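Local coordinates for pyocin-S2 immunity protein (Pseudomonas aeruginosa, PDB 4QKO) that binds the nuclease domain of pyocin S2 and probably protects the producing cell from that toxin, at residues Ala37-Glu40 with Phe41-Leu44; Gly50-Leu53 with Leu54-Asn58; Lys70-Lys73 with Glu74-Ser78. One frame throughout, in Å; residues are numbered along the deposited sequence.

Interaction 1 (Ala37-Glu40 with Phe41-Leu44)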
loop_
_atom_site.group_PDB
_atom_site.type_symbol
_atom_site.label_atom_id
_atom_site.label_comp_id
_atom_site.label_asym_id
_atom_site.label_seq_id
_atom_site.Cartn_x
_atom_site.Cartn_y
_atom_site.Cartn_z
ATOM N N ALA A 37 12.515 2.976 0.776
ATOM C CA ALA A 37 12.568 3.691 2.047
ATOM C C ALA A 37 11.743 2.961 3.142
ATOM O O ALA A 37 12.170 2.872 4.267
ATOM C CB ALA A 37 12.027 5.060 1.843
ATOM N N VAL A 38 10.563 2.440 2.806
ATOM C CA VAL A 38 9.795 1.616 3.727
ATOM C C VAL A 38 10.620 0.380 4.197
ATOM O O VAL A 38 10.667 0.100 5.388
ATOM C CB VAL A 38 8.471 1.207 3.157
ATOM C CG1 VAL A 38 7.776 0.194 4.084
ATOM C CG2 VAL A 38 7.569 2.414 3.055
ATOM N N LEU A 39 11.284 -0.299 3.277
ATOM C CA LEU A 39 12.164 -1.468 3.611
ATOM C C LEU A 39 13.314 -1.029 4.443
ATOM O O LEU A 39 13.614 -1.664 5.450
ATOM C CB LEU A 39 12.624 -2.179 2.345
ATOM C CG LEU A 39 11.499 -2.918 1.559
ATOM C CD1 LEU A 39 11.987 -3.428 0.198
ATOM C CD2 LEU A 39 10.876 -4.093 2.334
ATOM N N GLU A 40 13.890 0.130 4.137
ATOM C CA GLU A 40 14.913 0.728 4.995
ATOM C C GLU A 40 14.399 1.046 6.431
ATOM O O GLU A 40 15.110 0.770 7.392
ATOM C CB GLU A 40 15.533 1.981 4.367
ATOM C CG GLU A 40 16.505 1.649 3.253
ATOM C CD GLU A 40 17.135 2.848 2.485
ATOM O OE1 GLU A 40 17.657 3.797 3.133
ATOM O OE2 GLU A 40 17.203 2.779 1.222
ATOM N N PHE A 41 13.200 1.639 6.545
ATOM C CA PHE A 41 12.562 1.893 7.828
ATOM C C PHE A 41 12.463 0.611 8.637
ATOM O O PHE A 41 12.807 0.611 9.825
ATOM C CB PHE A 41 11.182 2.519 7.599
ATOM C CG PHE A 41 10.334 2.658 8.797
ATOM C CD1 PHE A 41 10.456 3.757 9.647
ATOM C CD2 PHE A 41 9.369 1.711 9.093
ATOM C CE1 PHE A 41 9.626 3.894 10.762
ATOM C CE2 PHE A 41 8.536 1.856 10.217
ATOM C CZ PHE A 41 8.659 2.931 11.062
ATOM N N LYS A 42 11.937 -0.415 8.042
ATOM C CA LYS A 42 11.718 -1.711 8.778
ATOM C C LYS A 42 13.035 -2.222 9.318
ATOM O O LYS A 42 13.163 -2.619 10.506
ATOM C CB LYS A 42 11.168 -2.753 7.818
ATOM C CG LYS A 42 9.722 -2.560 7.501
ATOM C CD LYS A 42 9.255 -3.280 6.247
ATOM C CE LYS A 42 9.673 -4.720 6.141
ATOM N NZ LYS A 42 8.753 -5.556 6.969
ATOM N N LYS A 43 14.063 -2.159 8.467
ATOM C CA LYS A 43 15.440 -2.514 8.883
ATOM C C LYS A 43 16.007 -1.653 9.999
ATOM O O LYS A 43 16.603 -2.149 10.965
ATOM C CB LYS A 43 16.435 -2.421 7.702
ATOM C CG LYS A 43 16.585 -3.669 6.860
ATOM C CD LYS A 43 18.061 -4.027 6.571
ATOM C CE LYS A 43 18.993 -2.868 6.144
ATOM N NZ LYS A 43 18.785 -2.365 4.743
ATOM N N LEU A 44 15.875 -0.351 9.868
ATOM C CA LEU A 44 16.435 0.533 10.866
ATOM C C LEU A 44 15.807 0.347 12.259
ATOM O O LEU A 44 16.519 0.388 13.260
ATOM C CB LEU A 44 16.221 1.994 10.497
ATOM C CG LEU A 44 17.241 2.926 9.883
ATOM C CD1 LEU A 44 18.671 2.443 10.014
ATOM C CD2 LEU A 44 16.891 3.282 8.456
#
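K42 and L39 are brought alongside each other by their torsions: in both, CG stands beside the backbone N (chi1 -76° in K42, -68° in L39), and K42 then bends at chi3 and chi4. The two chains lie side by side and point the same way, with K42 CE 4.0 Å from L39 CD2. On its way out the lysine also passes over the preceding turn, its CG 3.5 Å from V38 O. Beneath this lies regular alpha-helical bonding, i to i+4, within helix 31-45 of the colicin/pyocin immunity fold: F41 N reaches A37 O at 2.8 Å, and K42 N reaches V38 O at 3.0 Å. K43 N to L39 O and L44 N to E40 O continue the series. V38 O lies at the edge of the F41 ring, near its plane. That ring packs on V17 and I20 of helix 10-21 and on L53 and L54 of helix 52-55. The other surface meets the toxin: K42 NZ forms a salt bridge with E88 of the pyocin S2 chain, and L39 packs on I96 of that chain. L44 CD2 comes within 3.3 Å of E40 O.

Interaction 2 (Gly50-Leu53 with Leu54-Asn58)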
loop_
_atom_site.group_PDB
_atom_site.type_symbol
_atom_site.label_atom_id
_atom_site.label_comp_id
_atom_site.label_asym_id
_atom_site.label_seq_id
_atom_site.Cartn_x
_atom_site.Cartn_y
_atom_site.Cartn_z
ATOM N N GLY A 50 7.072 -3.663 11.973
ATOM C CA GLY A 50 7.540 -3.239 10.645
ATOM C C GLY A 50 6.731 -2.079 10.081
ATOM O O GLY A 50 6.482 -1.094 10.754
ATOM N N SER A 51 6.258 -2.234 8.840
ATOM C CA SER A 51 5.522 -1.140 8.146
ATOM C C SER A 51 4.144 -0.884 8.783
ATOM O O SER A 51 3.509 0.132 8.497
ATOM C CB SER A 51 5.388 -1.411 6.656
ATOM O OG SER A 51 4.786 -2.630 6.327
ATOM N N ASP A 52 3.645 -1.792 9.652
ATOM C CA ASP A 52 2.344 -1.566 10.232
ATOM C C ASP A 52 2.409 -0.344 11.128
ATOM O O ASP A 52 1.399 0.243 11.336
ATOM C CB ASP A 52 1.762 -2.699 11.069
ATOM C CG ASP A 52 1.434 -3.942 10.273
ATOM O OD1 ASP A 52 1.506 -3.927 9.037
ATOM O OD2 ASP A 52 1.066 -5.003 10.928
ATOM N N LEU A 53 3.598 0.053 11.620
ATOM C CA LEU A 53 3.774 1.281 12.420
ATOM C C LEU A 53 3.286 2.474 11.613
ATOM O O LEU A 53 2.720 3.363 12.176
ATOM C CB LEU A 53 5.237 1.490 12.756
ATOM C CG LEU A 53 5.858 0.498 13.730
ATOM C CD1 LEU A 53 7.290 0.865 13.982
ATOM C CD2 LEU A 53 5.132 0.521 15.062
ATOM N N LEU A 54 3.550 2.429 10.299
ATOM C CA LEU A 54 3.140 3.518 9.456
ATOM C C LEU A 54 1.708 3.453 8.998
ATOM O O LEU A 54 1.033 4.461 8.941
ATOM C CB LEU A 54 4.019 3.493 8.198
ATOM C CG LEU A 54 5.542 3.611 8.334
ATOM C CD1 LEU A 54 6.177 3.271 7.042
ATOM C CD2 LEU A 54 5.921 5.022 8.694
ATOM N N TYR A 55 1.248 2.274 8.590
ATOM C CA TYR A 55 -0.030 2.097 7.905
ATOM C C TYR A 55 -1.172 1.458 8.660
ATOM O O TYR A 55 -2.330 1.645 8.302
ATOM C CB TYR A 55 0.179 1.394 6.580
ATOM C CG TYR A 55 1.190 2.158 5.732
ATOM C CD1 TYR A 55 0.938 3.450 5.320
ATOM C CD2 TYR A 55 2.421 1.648 5.477
ATOM C CE1 TYR A 55 1.891 4.177 4.585
ATOM C CE2 TYR A 55 3.359 2.336 4.700
ATOM C CZ TYR A 55 3.097 3.607 4.288
ATOM O OH TYR A 55 4.058 4.344 3.634
ATOM N N TYR A 56 -0.865 0.708 9.696
ATOM C CA TYR A 56 -1.864 0.016 10.436
ATOM C C TYR A 56 -1.531 0.175 11.918
ATOM O O TYR A 56 -1.263 -0.831 12.659
ATOM C CB TYR A 56 -1.925 -1.481 10.039
ATOM C CG TYR A 56 -2.224 -1.667 8.591
ATOM C CD1 TYR A 56 -3.515 -1.708 8.148
ATOM C CD2 TYR A 56 -1.183 -1.783 7.688
ATOM C CE1 TYR A 56 -3.795 -1.882 6.779
ATOM C CE2 TYR A 56 -1.414 -1.958 6.338
ATOM C CZ TYR A 56 -2.751 -1.961 5.900
ATOM O OH TYR A 56 -3.034 -2.088 4.578
ATOM N N PRO A 57 -1.443 1.424 12.373
ATOM C CA PRO A 57 -0.857 1.708 13.681
ATOM C C PRO A 57 -1.784 1.267 14.814
ATOM O O PRO A 57 -3.027 1.169 14.662
ATOM C CB PRO A 57 -0.726 3.227 13.652
ATOM C CG PRO A 57 -1.851 3.594 12.782
ATOM C CD PRO A 57 -1.759 2.654 11.666
ATOM N N ASN A 58 -1.184 0.909 15.946
ATOM C CA ASN A 58 -1.968 0.548 17.109
ATOM C C ASN A 58 -2.855 1.730 17.559
ATOM O O ASN A 58 -2.373 2.858 17.637
ATOM C CB ASN A 58 -0.999 0.199 18.217
ATOM C CG ASN A 58 -1.666 -0.489 19.394
ATOM O OD1 ASN A 58 -2.700 -0.049 19.889
ATOM N ND2 ASN A 58 -1.005 -1.512 19.915
#
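S51 and D52 meet L54, Y55 and Y56 in a local contact, one turn of helix and its exit, in the short helix 52-55, on the side of the immunity protein that faces the nuclease. The evidence is three backbone bonds, accepted by S51 O and D52 O. S51 O accepts twice. Y55 N approaches it in the carbonyl plane at 3.1 Å, whereas L54 N, at 2.9 Å, sits well above that plane and makes a more bent bond, with an N-H...O angle of 134°. One residue on, Y56 N donates to D52 O over 2.8 Å, and Y56 is the first residue to leave helical backbone angles. P57 follows, and its ring nitrogen has no hydrogen with which to extend the series; P57 CB rests 3.8 Å from L53 O. In this four-helix immunity fold the short helix 52-55 spans about one turn between helices 31-45 and 65-78. Its side chains divide between two surroundings. L53 packs on V72 and E71 of helix 65-78 and L54 on I20 of helix 10-21, while Y55 touches H34 and I20 and carries L54 CB over the centre of one ring face, 3.6 Å above the plane. D52 and Y56 each hold CG beside their own backbone N (chi1 -66° in D52), the setting in which D52 OD1 comes 3.7 Å from Y56 CD2, with carboxylate and ring planes 73° apart. The polar ends of both bond to the toxin: D52 OD1 accepts from the backbone N of E88 of the pyocin S2 chain, and Y56 OH is hydrogen-bonded to the backbone O of Y85 of the same chain. S51 OG bonds to Q91 of that chain.

Interaction 3 (Lys70-Lys73 with Glu74-Ser78)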
loop_
_atom_site.group_PDB
_atom_site.type_symbol
_atom_site.label_atom_id
_atom_site.label_comp_id
_atom_site.label_asym_id
_atom_site.label_seq_id
_atom_site.Cartn_x
_atom_site.Cartn_y
_atom_site.Cartn_z
ATOM N N LYS A 70 7.966 7.943 18.582
ATOM C CA LYS A 70 7.824 7.673 19.988
ATOM C C LYS A 70 7.663 6.181 20.230
ATOM O O LYS A 70 8.288 5.672 21.176
ATOM C CB LYS A 70 6.648 8.411 20.560
ATOM C CG LYS A 70 6.523 8.273 22.072
ATOM C CD LYS A 70 5.121 8.715 22.496
ATOM C CE LYS A 70 4.931 8.570 23.984
ATOM N NZ LYS A 70 3.918 9.540 24.438
ATOM N N GLU A 71 6.844 5.487 19.409
ATOM C CA GLU A 71 6.649 4.072 19.617
ATOM C C GLU A 71 7.988 3.322 19.448
ATOM O O GLU A 71 8.368 2.434 20.207
ATOM C CB GLU A 71 5.592 3.467 18.712
ATOM C CG GLU A 71 5.413 1.981 19.013
ATOM C CD GLU A 71 4.148 1.340 18.494
ATOM O OE1 GLU A 71 3.263 1.976 17.859
ATOM O OE2 GLU A 71 4.013 0.135 18.826
ATOM N N VAL A 72 8.706 3.683 18.398
ATOM C CA VAL A 72 9.966 3.089 18.107
ATOM C C VAL A 72 10.950 3.399 19.237
ATOM O O VAL A 72 11.615 2.472 19.755
ATOM C CB VAL A 72 10.567 3.590 16.793
ATOM C CG1 VAL A 72 11.996 3.173 16.652
ATOM C CG2 VAL A 72 9.764 3.089 15.621
ATOM N N LYS A 73 11.075 4.670 19.596
ATOM C CA LYS A 73 12.030 5.046 20.640
ATOM C C LYS A 73 11.799 4.260 21.973
ATOM O O LYS A 73 12.780 3.756 22.619
ATOM C CB LYS A 73 11.879 6.526 20.912
ATOM C CG LYS A 73 12.736 7.129 21.992
ATOM C CD LYS A 73 12.566 8.631 22.093
ATOM C CE LYS A 73 13.652 9.167 22.998
ATOM N NZ LYS A 73 13.326 10.591 23.213
ATOM N N GLU A 74 10.528 4.181 22.357
ATOM C CA GLU A 74 10.173 3.619 23.659
ATOM C C GLU A 74 10.333 2.147 23.623
ATOM O O GLU A 74 10.804 1.571 24.595
ATOM C CB GLU A 74 8.784 4.033 24.059
ATOM C CG GLU A 74 8.655 5.496 24.467
ATOM C CD GLU A 74 7.253 5.864 24.992
ATOM O OE1 GLU A 74 6.386 4.945 25.207
ATOM O OE2 GLU A 74 7.026 7.076 25.244
ATOM N N TRP A 75 9.991 1.515 22.507
ATOM C CA TRP A 75 10.210 0.072 22.348
ATOM C C TRP A 75 11.713 -0.317 22.400
ATOM O O TRP A 75 12.114 -1.214 23.176
ATOM C CB TRP A 75 9.574 -0.450 21.079
ATOM C CG TRP A 75 9.854 -1.929 20.831
ATOM C CD1 TRP A 75 9.187 -2.941 21.352
ATOM C CD2 TRP A 75 10.912 -2.510 20.058
ATOM N NE1 TRP A 75 9.714 -4.116 20.965
ATOM C CE2 TRP A 75 10.778 -3.893 20.163
ATOM C CE3 TRP A 75 11.915 -1.999 19.244
ATOM C CZ2 TRP A 75 11.618 -4.799 19.502
ATOM C CZ3 TRP A 75 12.774 -2.873 18.606
ATOM C CH2 TRP A 75 12.601 -4.284 18.729
ATOM N N ARG A 76 12.577 0.403 21.702
ATOM C CA ARG A 76 14.009 0.056 21.678
ATOM C C ARG A 76 14.595 0.302 23.054
ATOM O O ARG A 76 15.447 -0.457 23.471
ATOM C CB ARG A 76 14.813 0.854 20.628
ATOM C CG ARG A 76 14.422 0.608 19.177
ATOM C CD ARG A 76 15.208 1.473 18.182
ATOM N NE ARG A 76 16.649 1.200 18.202
ATOM C CZ ARG A 76 17.268 0.155 17.661
ATOM N NH1 ARG A 76 16.644 -0.737 16.922
ATOM N NH2 ARG A 76 18.579 0.056 17.845
ATOM N N ALA A 77 14.201 1.388 23.716
ATOM C CA ALA A 77 14.669 1.677 25.104
ATOM C C ALA A 77 14.303 0.525 26.048
ATOM O O ALA A 77 15.105 0.111 26.935
ATOM C CB ALA A 77 14.100 2.976 25.647
ATOM N N SER A 78 13.101 0.021 25.868
ATOM C CA SER A 78 12.555 -1.025 26.748
ATOM C C SER A 78 13.214 -2.410 26.478
ATOM O O SER A 78 13.323 -3.241 27.380
ATOM C CB SER A 78 11.064 -1.125 26.547
ATOM O OG SER A 78 10.804 -2.016 25.447
#
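The last helix of the four-helix immunity fold, 65-78, contains this contact, in which residues K70-K73 and E74-S78 are joined by consecutive i to i+4 bonds. E74 N donates to K70 O at 2.9 Å, and the bonds of W75 N to E71 O and A77 N to K73 O follow the same pattern. The bond from R76 N to V72 O is 3.0 Å long and straight, with an N-H...O angle of 166°. V72 and R76 lie alongside each other and point the same way, V72 CG1 3.9 Å from R76 CD. R76 bends at chi3 (63°), which turns its guanidinium off the line of the chain; there NH1 makes a salt bridge with E46 and a hydrogen bond to T45 O, while NH2 bonds to P82 O. The buried arginine therefore ties this helix to the end of helix 31-45 and to the C-terminal tail. Neighbouring positions on the helix are fastened in their own ways. E71 pairs through OE1 with R61, K73 through NZ with E10, and the ring of W75 meets that of H47 with planes at about 55°. On the exposed side K70 and E74 cross one another, opposite charges near each other but beyond salt-bridge range; the exact place of the E74 carboxylate is doubtful, so little can rest on their separation. W75 CB lies 3.2 Å from E71 O, as the helical backbone sets it. At the helix end, S78 OG donates to W75 O at 2.7 Å.

How the interactions relate
From the N terminus the three contacts come in series, each closing before the next opens; none nests in or crosses another, and as local contacts of adjoining residues they close no long loop. Interactions 1 and 2 have centres about 12 Å apart and touch where F41 CZ meets L53 CD1 at 3.8 Å and V38 CG1 meets S51 CB, joining helix 31-45 to helix 52-55. L53 continues the chain of packing into interaction 3, its CD1 3.7 Å from V72 CG2 on helix 65-78. Interactions 1 and 3, about 16 Å between centres, barely meet, at L44 O and R76 NH1. Interactions 1 and 2 both reach the toxin; interaction 3 does not.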